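Local coordinates for protein cysteine protease (Xylella fastidiosa, PDB 3OIS) that probably cleaves peptide bonds as a cysteine protease of the papain family, and also binds the nucleotide uridine diphosphate, at residues I107-R112 and S165-D170; Q68-G73 and L83-Q88; N212-N217 and R223-T228. All coordinates share one frame; numbering follows the deposited sequence.

Contact 1 belongs to the helical side of this papain-like protein; contact 2 lies where that side meets the beta-rich part. Their centres are 17 Å apart and they meet directly, Ile107 CD1 lying 4.2 Å from Ala84 N where helix 104-114 packs on helix 78-93. Both helices also touch helix 126-135, which carries Arg127, Lys131, His134 and Lys135 of the UDP pocket, although neither contact reaches the nucleotide. Contact 3 sits in the beta-rich part, about 33 Å centre to centre from contact 1, on the other side of the chain's centre. Contact 2 lies between: its centre is about 23 Å from that of contact 3, and their nearest atoms are about 10 Å apart.

Contact 1. Residues I107-R112 and S165-D170; sequences IYYNER and SKKPSD
Tyr109 of helix 104-114 lays one face of its ring against the extended backbone passing from Lys167 into Pro168, and this CH-pi packing is the tight half of the contact. Pro168 CD stands 3.8 Å from the centroid of the Tyr109 ring and Lys167 CA 3.9 Å from it, both within about 25° of the ring normal, so these are two CH-pi contacts on the same face. The ring reaches them because CG of Tyr109 is anti to its backbone N (chi1 179°), which swings the side chain off the helix. Two carbonyl oxygens also approach the ring: Ser165 O lies at its edge, near its plane, 3.5 Å from Tyr109 CE1, and Lys166 O comes in obliquely, 3.2 Å from Tyr109 CD1. Tyr173 of helix 170-176 packs on both Tyr109 and Pro168 and bonds to Asn110 OD1. Buried Arg112 binds Ala164 O just ahead of residues 165-170, while its NE, above the Tyr108 ring, donates to Tyr108 O at 3.1 Å.

The outer half is looser. Lys167 touches the Tyr109 hydroxyl with its CB, 3.4 Å from OH, and then runs off extended into solvent; Lys166 starts its side chain away from the helix and rests it on Trp144. Ser169 caps helix 170-176 through the backbone N of Cys172.

Direct hydrogen bonds between the two segments are absent. The CH groups over the ring adjoin peptide nitrogens or carbonyl carbons and are probably polarised, as is the CE1 hydrogen near Ser165 O, which implies a fit made of aromatic packing with a weak electrostatic share.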
loop_
_atom_site.group_PDB
_atom_site.type_symbol
_atom_site.label_atom_id
_atom_site.label_comp_id
_atom_site.label_asym_id
_atom_site.label_seq_id
_atom_site.Cartn_x
_atom_site.Cartn_y
_atom_site.Cartn_z
ATOM N N ILE A 107 0.495 11.966 -2.839
ATOM C CA ILE A 107 1.344 11.170 -1.968
ATOM C C ILE A 107 2.629 10.803 -2.703
ATOM O O ILE A 107 3.691 10.980 -2.135
ATOM C CB ILE A 107 0.642 9.951 -1.383
ATOM C CG1 ILE A 107 -0.569 10.375 -0.491
ATOM C CG2 ILE A 107 1.580 8.994 -0.545
ATOM C CD1 ILE A 107 -1.464 9.221 -0.301
ATOM N N TYR A 108 2.501 10.268 -3.903
ATOM C CA TYR A 108 3.660 9.708 -4.651
ATOM C C TYR A 108 4.670 10.819 -4.983
ATOM O O TYR A 108 5.865 10.592 -4.947
ATOM C CB TYR A 108 3.185 8.928 -5.898
ATOM C CG TYR A 108 4.285 8.132 -6.621
ATOM C CD1 TYR A 108 5.249 7.387 -5.865
ATOM C CD2 TYR A 108 4.283 8.047 -8.023
ATOM C CE1 TYR A 108 6.225 6.611 -6.552
ATOM C CE2 TYR A 108 5.286 7.339 -8.727
ATOM C CZ TYR A 108 6.259 6.641 -7.952
ATOM O OH TYR A 108 7.164 5.914 -8.657
ATOM N N TYR A 109 4.197 12.021 -5.322
ATOM C CA TYR A 109 5.121 13.118 -5.671
ATOM C C TYR A 109 5.934 13.476 -4.415
ATOM O O TYR A 109 7.199 13.511 -4.428
ATOM C CB TYR A 109 4.315 14.336 -6.216
ATOM C CG TYR A 109 5.223 15.480 -6.551
ATOM C CD1 TYR A 109 5.652 15.633 -7.829
ATOM C CD2 TYR A 109 5.665 16.369 -5.583
ATOM C CE1 TYR A 109 6.556 16.647 -8.157
ATOM C CE2 TYR A 109 6.549 17.446 -5.945
ATOM C CZ TYR A 109 6.959 17.538 -7.168
ATOM O OH TYR A 109 7.770 18.575 -7.445
ATOM N N ASN A 110 5.252 13.642 -3.273
ATOM C CA ASN A 110 5.945 13.990 -2.103
ATOM C C ASN A 110 6.834 12.894 -1.542
ATOM O O ASN A 110 7.882 13.196 -0.975
ATOM C CB ASN A 110 4.945 14.584 -1.088
ATOM C CG ASN A 110 4.462 15.971 -1.566
ATOM O OD1 ASN A 110 5.238 16.892 -1.675
ATOM N ND2 ASN A 110 3.191 16.076 -1.892
ATOM N N GLU A 111 6.465 11.620 -1.709
ATOM C CA GLU A 111 7.388 10.556 -1.293
ATOM C C GLU A 111 8.722 10.701 -2.034
ATOM O O GLU A 111 9.740 10.531 -1.440
ATOM C CB GLU A 111 6.845 9.159 -1.655
ATOM C CG GLU A 111 5.680 8.739 -0.819
ATOM C CD GLU A 111 4.985 7.480 -1.342
ATOM O OE1 GLU A 111 4.712 7.383 -2.539
ATOM O OE2 GLU A 111 4.803 6.559 -0.488
ATOM N N ARG A 112 8.699 11.061 -3.304
ATOM C CA ARG A 112 9.934 11.080 -4.137
ATOM C C ARG A 112 10.748 12.392 -3.879
ATOM O O ARG A 112 11.817 12.519 -4.370
ATOM C CB ARG A 112 9.574 10.917 -5.590
ATOM C CG ARG A 112 9.209 9.346 -5.742
ATOM C CD ARG A 112 8.821 9.034 -7.184
ATOM N NE ARG A 112 7.584 9.736 -7.333
ATOM C CZ ARG A 112 7.269 10.428 -8.379
ATOM N NH1 ARG A 112 8.096 10.436 -9.443
ATOM N NH2 ARG A 112 6.101 11.045 -8.363
ATOM N N SER A 165 4.987 13.438 -12.546
ATOM C CA SER A 165 6.169 14.324 -12.250
ATOM C C SER A 165 5.792 15.788 -12.021
ATOM O O SER A 165 6.645 16.630 -11.693
ATOM C CB SER A 165 7.188 14.195 -13.394
ATOM O OG SER A 165 6.567 14.696 -14.585
ATOM N N LYS A 166 4.501 16.106 -12.151
ATOM C CA LYS A 166 4.032 17.480 -11.884
ATOM C C LYS A 166 3.897 17.844 -10.391
ATOM O O LYS A 166 3.345 17.070 -9.567
ATOM C CB LYS A 166 2.659 17.616 -12.560
ATOM C CG LYS A 166 2.658 17.762 -14.057
ATOM C CD LYS A 166 1.349 18.482 -14.448
ATOM C CE LYS A 166 1.043 19.548 -13.368
ATOM N NZ LYS A 166 0.260 20.733 -13.914
ATOM N N LYS A 167 4.388 19.024 -10.006
ATOM C CA LYS A 167 4.321 19.468 -8.637
ATOM C C LYS A 167 2.846 19.887 -8.328
ATOM O O LYS A 167 2.299 20.705 -9.057
ATOM C CB LYS A 167 5.250 20.702 -8.407
ATOM C CG LYS A 167 5.176 21.180 -6.970
ATOM C CD LYS A 167 6.056 22.372 -6.696
ATOM C CE LYS A 167 5.925 22.736 -5.223
ATOM N NZ LYS A 167 7.093 23.547 -4.828
ATOM N N PRO A 168 2.236 19.340 -7.289
ATOM C CA PRO A 168 0.876 19.785 -6.935
ATOM C C PRO A 168 0.856 21.301 -6.574
ATOM O O PRO A 168 1.807 21.905 -6.014
ATOM C CB PRO A 168 0.520 18.971 -5.706
ATOM C CG PRO A 168 1.441 17.649 -5.829
ATOM C CD PRO A 168 2.695 18.193 -6.439
ATOM N N SER A 169 -0.274 21.881 -6.911
ATOM C CA SER A 169 -0.460 23.304 -6.741
ATOM C C SER A 169 -0.398 23.716 -5.292
ATOM O O SER A 169 -0.587 22.941 -4.331
ATOM C CB SER A 169 -1.843 23.649 -7.312
ATOM O OG SER A 169 -2.820 23.409 -6.308
ATOM N N ASP A 170 -0.122 25.007 -5.092
ATOM C CA ASP A 170 -0.107 25.524 -3.741
ATOM C C ASP A 170 -1.418 25.249 -3.020
ATOM O O ASP A 170 -1.393 24.954 -1.802
ATOM C CB ASP A 170 0.121 27.038 -3.774
ATOM C CG ASP A 170 1.569 27.380 -3.930
ATOM O OD1 ASP A 170 2.410 26.429 -3.980
ATOM O OD2 ASP A 170 1.844 28.598 -4.008
#

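Contact 2. Residues Q68-G73 and L83-Q88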
loop_
_atom_site.group_PDB
_atom_site.type_symbol
_atom_site.label_atom_id
_atom_site.label_comp_id
_atom_site.label_asym_id
_atom_site.label_seq_id
_atom_site.Cartn_x
_atom_site.Cartn_y
_atom_site.Cartn_z
ATOM N N GLN A 68 -14.559 0.833 -4.120
ATOM C CA GLN A 68 -13.960 -0.197 -4.951
ATOM C C GLN A 68 -12.442 -0.007 -4.979
ATOM O O GLN A 68 -11.919 1.074 -4.632
ATOM C CB GLN A 68 -14.485 -0.183 -6.378
ATOM C CG GLN A 68 -14.246 1.049 -7.140
ATOM C CD GLN A 68 -15.134 1.110 -8.415
ATOM O OE1 GLN A 68 -14.928 0.355 -9.388
ATOM N NE2 GLN A 68 -16.119 2.030 -8.399
ATOM N N VAL A 69 -11.781 -1.056 -5.427
ATOM C CA VAL A 69 -10.313 -0.945 -5.646
ATOM C C VAL A 69 -9.970 0.180 -6.602
ATOM O O VAL A 69 -10.775 0.537 -7.509
ATOM C CB VAL A 69 -9.669 -2.282 -6.092
ATOM C CG1 VAL A 69 -9.825 -3.381 -5.042
ATOM C CG2 VAL A 69 -10.240 -2.678 -7.462
ATOM N N TYR A 70 -8.777 0.724 -6.417
ATOM C CA TYR A 70 -8.246 1.609 -7.447
ATOM C C TYR A 70 -7.440 0.855 -8.453
ATOM O O TYR A 70 -7.192 -0.321 -8.284
ATOM C CB TYR A 70 -7.267 2.635 -6.814
ATOM C CG TYR A 70 -7.618 3.220 -5.426
ATOM C CD1 TYR A 70 -8.913 3.755 -5.136
ATOM C CD2 TYR A 70 -6.705 3.148 -4.375
ATOM C CE1 TYR A 70 -9.207 4.303 -3.918
ATOM C CE2 TYR A 70 -7.013 3.684 -3.109
ATOM C CZ TYR A 70 -8.261 4.284 -2.885
ATOM O OH TYR A 70 -8.587 4.833 -1.651
ATOM N N ASP A 71 -7.009 1.563 -9.509
ATOM C CA ASP A 71 -6.122 0.925 -10.466
ATOM C C ASP A 71 -4.899 1.833 -10.578
ATOM O O ASP A 71 -5.007 2.965 -11.109
ATOM C CB ASP A 71 -6.815 0.791 -11.830
ATOM C CG ASP A 71 -6.005 0.014 -12.833
ATOM O OD1 ASP A 71 -4.769 -0.192 -12.654
ATOM O OD2 ASP A 71 -6.600 -0.392 -13.892
ATOM N N GLN A 72 -3.722 1.391 -10.088
ATOM C CA GLN A 72 -2.579 2.310 -10.134
ATOM C C GLN A 72 -1.991 2.424 -11.503
ATOM O O GLN A 72 -1.183 3.304 -11.743
ATOM C CB GLN A 72 -1.519 1.819 -9.169
ATOM C CG GLN A 72 -0.793 0.571 -9.633
ATOM C CD GLN A 72 0.295 0.236 -8.609
ATOM O OE1 GLN A 72 1.545 0.511 -8.807
ATOM N NE2 GLN A 72 -0.104 -0.431 -7.587
ATOM N N GLY A 73 -2.431 1.565 -12.434
ATOM C CA GLY A 73 -1.883 1.589 -13.810
ATOM C C GLY A 73 -0.363 1.414 -13.893
ATOM O O GLY A 73 0.239 0.537 -13.203
ATOM N N LEU A 83 -1.755 3.415 0.874
ATOM C CA LEU A 83 -1.955 4.399 1.897
ATOM C C LEU A 83 -3.189 5.278 1.646
ATOM O O LEU A 83 -3.878 5.668 2.632
ATOM C CB LEU A 83 -0.709 5.287 2.018
ATOM C CG LEU A 83 0.441 4.554 2.743
ATOM C CD1 LEU A 83 1.823 5.417 2.578
ATOM C CD2 LEU A 83 0.143 4.286 4.274
ATOM N N ALA A 84 -3.497 5.596 0.380
ATOM C CA ALA A 84 -4.759 6.323 0.022
ATOM C C ALA A 84 -5.937 5.561 0.585
ATOM O O ALA A 84 -6.847 6.194 1.188
ATOM C CB ALA A 84 -4.912 6.465 -1.477
ATOM N N ALA A 85 -5.913 4.239 0.429
ATOM C CA ALA A 85 -7.028 3.388 0.913
ATOM C C ALA A 85 -7.078 3.362 2.458
ATOM O O ALA A 85 -8.175 3.359 3.070
ATOM C CB ALA A 85 -6.967 1.938 0.272
ATOM N N ALA A 86 -5.928 3.291 3.154
ATOM C CA ALA A 86 -5.933 3.318 4.607
ATOM C C ALA A 86 -6.602 4.612 5.067
ATOM O O ALA A 86 -7.406 4.556 6.022
ATOM C CB ALA A 86 -4.472 3.233 5.143
ATOM N N ILE A 87 -6.257 5.759 4.429
ATOM C CA ILE A 87 -6.846 7.096 4.731
ATOM C C ILE A 87 -8.356 7.076 4.434
ATOM O O ILE A 87 -9.134 7.524 5.278
ATOM C CB ILE A 87 -6.231 8.190 3.888
ATOM C CG1 ILE A 87 -4.816 8.451 4.396
ATOM C CG2 ILE A 87 -7.037 9.494 4.081
ATOM C CD1 ILE A 87 -4.747 9.076 5.844
ATOM N N GLN A 88 -8.761 6.535 3.280
ATOM C CA GLN A 88 -10.183 6.500 2.908
ATOM C C GLN A 88 -10.950 5.639 3.873
ATOM O O GLN A 88 -12.048 6.069 4.313
ATOM C CB GLN A 88 -10.366 6.031 1.463
ATOM C CG GLN A 88 -11.786 6.184 1.007
ATOM C CD GLN A 88 -11.916 6.156 -0.492
ATOM O OE1 GLN A 88 -10.911 6.171 -1.239
ATOM N NE2 GLN A 88 -13.191 6.054 -0.973
#
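Tyr70 makes a buried loop-to-helix contact with Ala84, Ala85 and Gln88, joining the loop after strand 60-62 to the middle of helix 78-93 near the centre of the molecule. The tyrosine runs end-on into the helix surface. Its CE2 enters between two methyl groups on opposite sides of the ring plane, 3.8 Å from Ala84 CB and 3.8 Å from Ala85 CB. These short side chains let the hydroxyl come close to the helix backbone, with Tyr70 OH 3.3 Å from Ala85 CA. Ala85 N also lies near the ring plane, but its angle to the hydroxyl is too poor for a bond.

The polar tip is taken up one turn further on: Tyr70 OH donates to Gln88 OE1 over 2.7 Å. The bond meets the carbonyl oxygen at 141°, and the hydroxyl is tilted 31° out of the carbonyl plane. CG anti to the backbone N (chi1 -172°) and an extended chain carry the Gln88 amide out from the helix to the phenol. The other end of that amide is held too, since Gln88 NE2 bonds to Glu99 OE2, which fixes the amide's orientation and leaves OE1 to the phenol.

On the loop side, Arg254 forms a cation-pi contact with Tyr70 and also binds Gln68 O. Helix 78-93 meets helix 126-135 as well as Leu240 of strand 233-245, matching the long central helix that lies along the interface of the helical and beta domains in papain-like proteases.

Contact 3. Residues N212-N217 and R223-T228; sequences NSWVGN and RIPLPT
Ile224 lays its CG1-CD1 branch over one face of the Trp214 indole and begins the contact along residues 223-228. Its CG1 is 3.6 Å from the centroid of the five-membered ring of Trp214, only 14° off the normal, a CH-pi contact. CD1 carries on over the six-membered ring, 3.8 Å from Trp214 CZ2, while CG2 turns back to the root of the indole, 3.8 Å from Trp214 CG. Ile224 CG1 sits beside its own backbone N (chi1 -57°), which spreads the two branches along the indole. Val215 CG1 packs on the opposite face of the indole, toward its six-membered ring; Phe267 meets Trp214 edge-to-face, and NE1 has a weak bond to Pro221 O.

Pro225 follows, with CG 3.4 Å from Ser213 O and CD against the Trp214 CB. Its carbonyl is linked to the helix by a water, which donates to Pro225 O at 2.7 Å and to Ser213 OG at 2.8 Å. Ser213 OG also bonds to Asp231 OD2, probably giving its own proton to that carboxylate.

Leu226 starts its side chain away from helix 212-215 and touches Glu272 and Tyr273 of helix 271-274. Pro227 returns more loosely, its CA 4.2 Å from Ser213 OG, and packs on Tyr211 and Tyr273. At Thr228 the backbone N binds the same Asp231 OD2 that Ser213 uses, tying the two segments through a shared acceptor.

From Ile224 to Pro227 the chain keeps an extended, polyproline II-like course. Together with short helix 212-215 it forms the excursion between antiparallel strands 204-211 and 233-245, within the beta domain of the papain-like fold.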
loop_
_atom_site.group_PDB
_atom_site.type_symbol
_atom_site.label_atom_id
_atom_site.label_comp_id
_atom_site.label_asym_id
_atom_site.label_seq_id
_atom_site.Cartn_x
_atom_site.Cartn_y
_atom_site.Cartn_z
ATOM N N ASN A 212 6.887 -14.786 -10.093
ATOM C CA ASN A 212 6.178 -15.111 -11.349
ATOM C C ASN A 212 5.104 -16.220 -11.107
ATOM O O ASN A 212 4.209 -16.415 -11.941
ATOM C CB ASN A 212 7.178 -15.615 -12.384
ATOM C CG ASN A 212 7.673 -17.004 -12.049
ATOM O OD1 ASN A 212 8.073 -17.281 -10.926
ATOM N ND2 ASN A 212 7.570 -17.931 -13.011
ATOM N N SER A 213 5.169 -16.914 -9.976
ATOM C CA SER A 213 4.142 -17.973 -9.729
ATOM C C SER A 213 2.741 -17.368 -9.491
ATOM O O SER A 213 1.681 -18.066 -9.585
ATOM C CB SER A 213 4.549 -18.829 -8.569
ATOM O OG SER A 213 5.020 -18.115 -7.442
ATOM N N TRP A 214 2.708 -16.086 -9.110
ATOM C CA TRP A 214 1.406 -15.364 -9.020
ATOM C C TRP A 214 1.131 -14.521 -10.309
ATOM O O TRP A 214 0.046 -14.615 -10.907
ATOM C CB TRP A 214 1.429 -14.458 -7.751
ATOM C CG TRP A 214 0.143 -13.705 -7.516
ATOM C CD1 TRP A 214 -1.155 -14.147 -7.795
ATOM C CD2 TRP A 214 0.031 -12.387 -7.013
ATOM N NE1 TRP A 214 -2.067 -13.159 -7.429
ATOM C CE2 TRP A 214 -1.366 -12.074 -6.918
ATOM C CE3 TRP A 214 0.964 -11.439 -6.533
ATOM C CZ2 TRP A 214 -1.813 -10.826 -6.441
ATOM C CZ3 TRP A 214 0.541 -10.279 -6.034
ATOM C CH2 TRP A 214 -0.841 -9.915 -5.999
ATOM N N VAL A 215 2.127 -13.724 -10.769
ATOM C CA VAL A 215 1.870 -12.733 -11.789
ATOM C C VAL A 215 2.255 -13.154 -13.172
ATOM O O VAL A 215 2.010 -12.415 -14.108
ATOM C CB VAL A 215 2.593 -11.355 -11.503
ATOM C CG1 VAL A 215 2.099 -10.767 -10.205
ATOM C CG2 VAL A 215 4.115 -11.513 -11.436
ATOM N N GLY A 216 2.880 -14.313 -13.291
ATOM C CA GLY A 216 3.418 -14.738 -14.617
ATOM C C GLY A 216 2.277 -14.992 -15.620
ATOM O O GLY A 216 1.216 -15.588 -15.271
ATOM N N ASN A 217 2.480 -14.468 -16.832
ATOM C CA ASN A 217 1.481 -14.442 -17.906
ATOM C C ASN A 217 0.170 -13.728 -17.520
ATOM O O ASN A 217 -0.849 -13.974 -18.130
ATOM C CB ASN A 217 1.199 -15.857 -18.440
ATOM C CG ASN A 217 2.450 -16.561 -18.850
ATOM O OD1 ASN A 217 3.307 -15.920 -19.446
ATOM N ND2 ASN A 217 2.596 -17.855 -18.494
ATOM N N ARG A 223 -5.990 -16.874 -5.057
ATOM C CA ARG A 223 -5.058 -17.266 -4.038
ATOM C C ARG A 223 -3.596 -17.175 -4.503
ATOM O O ARG A 223 -3.205 -17.786 -5.458
ATOM C CB ARG A 223 -5.357 -18.730 -3.528
ATOM C CG ARG A 223 -6.769 -18.861 -2.937
ATOM C CD ARG A 223 -6.961 -20.225 -2.289
ATOM N NE ARG A 223 -8.370 -20.253 -1.896
ATOM C CZ ARG A 223 -8.930 -21.155 -1.096
ATOM N NH1 ARG A 223 -10.236 -21.075 -0.853
ATOM N NH2 ARG A 223 -8.185 -22.080 -0.517
ATOM N N ILE A 224 -2.811 -16.385 -3.792
ATOM C CA ILE A 224 -1.400 -16.228 -4.135
ATOM C C ILE A 224 -0.641 -17.497 -3.713
ATOM O O ILE A 224 -0.682 -17.874 -2.561
ATOM C CB ILE A 224 -0.832 -14.989 -3.476
ATOM C CG1 ILE A 224 -1.644 -13.798 -3.892
ATOM C CG2 ILE A 224 0.610 -14.767 -3.939
ATOM C CD1 ILE A 224 -1.117 -12.465 -3.133
ATOM N N PRO A 225 0.062 -18.154 -4.668
ATOM C CA PRO A 225 0.814 -19.389 -4.306
ATOM C C PRO A 225 1.958 -18.999 -3.471
ATOM O O PRO A 225 2.568 -17.936 -3.715
ATOM C CB PRO A 225 1.359 -19.868 -5.668
ATOM C CG PRO A 225 0.488 -19.233 -6.680
ATOM C CD PRO A 225 -0.062 -17.976 -6.135
ATOM N N LEU A 226 2.308 -19.859 -2.528
ATOM C CA LEU A 226 3.577 -19.761 -1.810
ATOM C C LEU A 226 4.765 -19.950 -2.753
ATOM O O LEU A 226 4.812 -20.917 -3.555
ATOM C CB LEU A 226 3.598 -20.827 -0.756
ATOM C CG LEU A 226 4.574 -20.599 0.345
ATOM C CD1 LEU A 226 4.231 -19.295 1.098
ATOM C CD2 LEU A 226 4.496 -21.814 1.345
ATOM N N PRO A 227 5.721 -18.995 -2.740
ATOM C CA PRO A 227 6.794 -19.067 -3.731
ATOM C C PRO A 227 7.721 -20.219 -3.371
ATOM O O PRO A 227 7.809 -20.647 -2.165
ATOM C CB PRO A 227 7.577 -17.718 -3.541
ATOM C CG PRO A 227 6.533 -16.769 -2.964
ATOM C CD PRO A 227 5.716 -17.714 -2.018
ATOM N N THR A 228 8.365 -20.738 -4.405
ATOM C CA THR A 228 9.456 -21.698 -4.266
ATOM C C THR A 228 10.704 -21.155 -4.927
ATOM O O THR A 228 10.669 -20.183 -5.703
ATOM C CB THR A 228 9.134 -23.034 -4.964
ATOM O OG1 THR A 228 9.071 -22.794 -6.381
ATOM C CG2 THR A 228 7.755 -23.585 -4.411
HETATM O O HOH W 1 3.497 -16.397 -5.759
#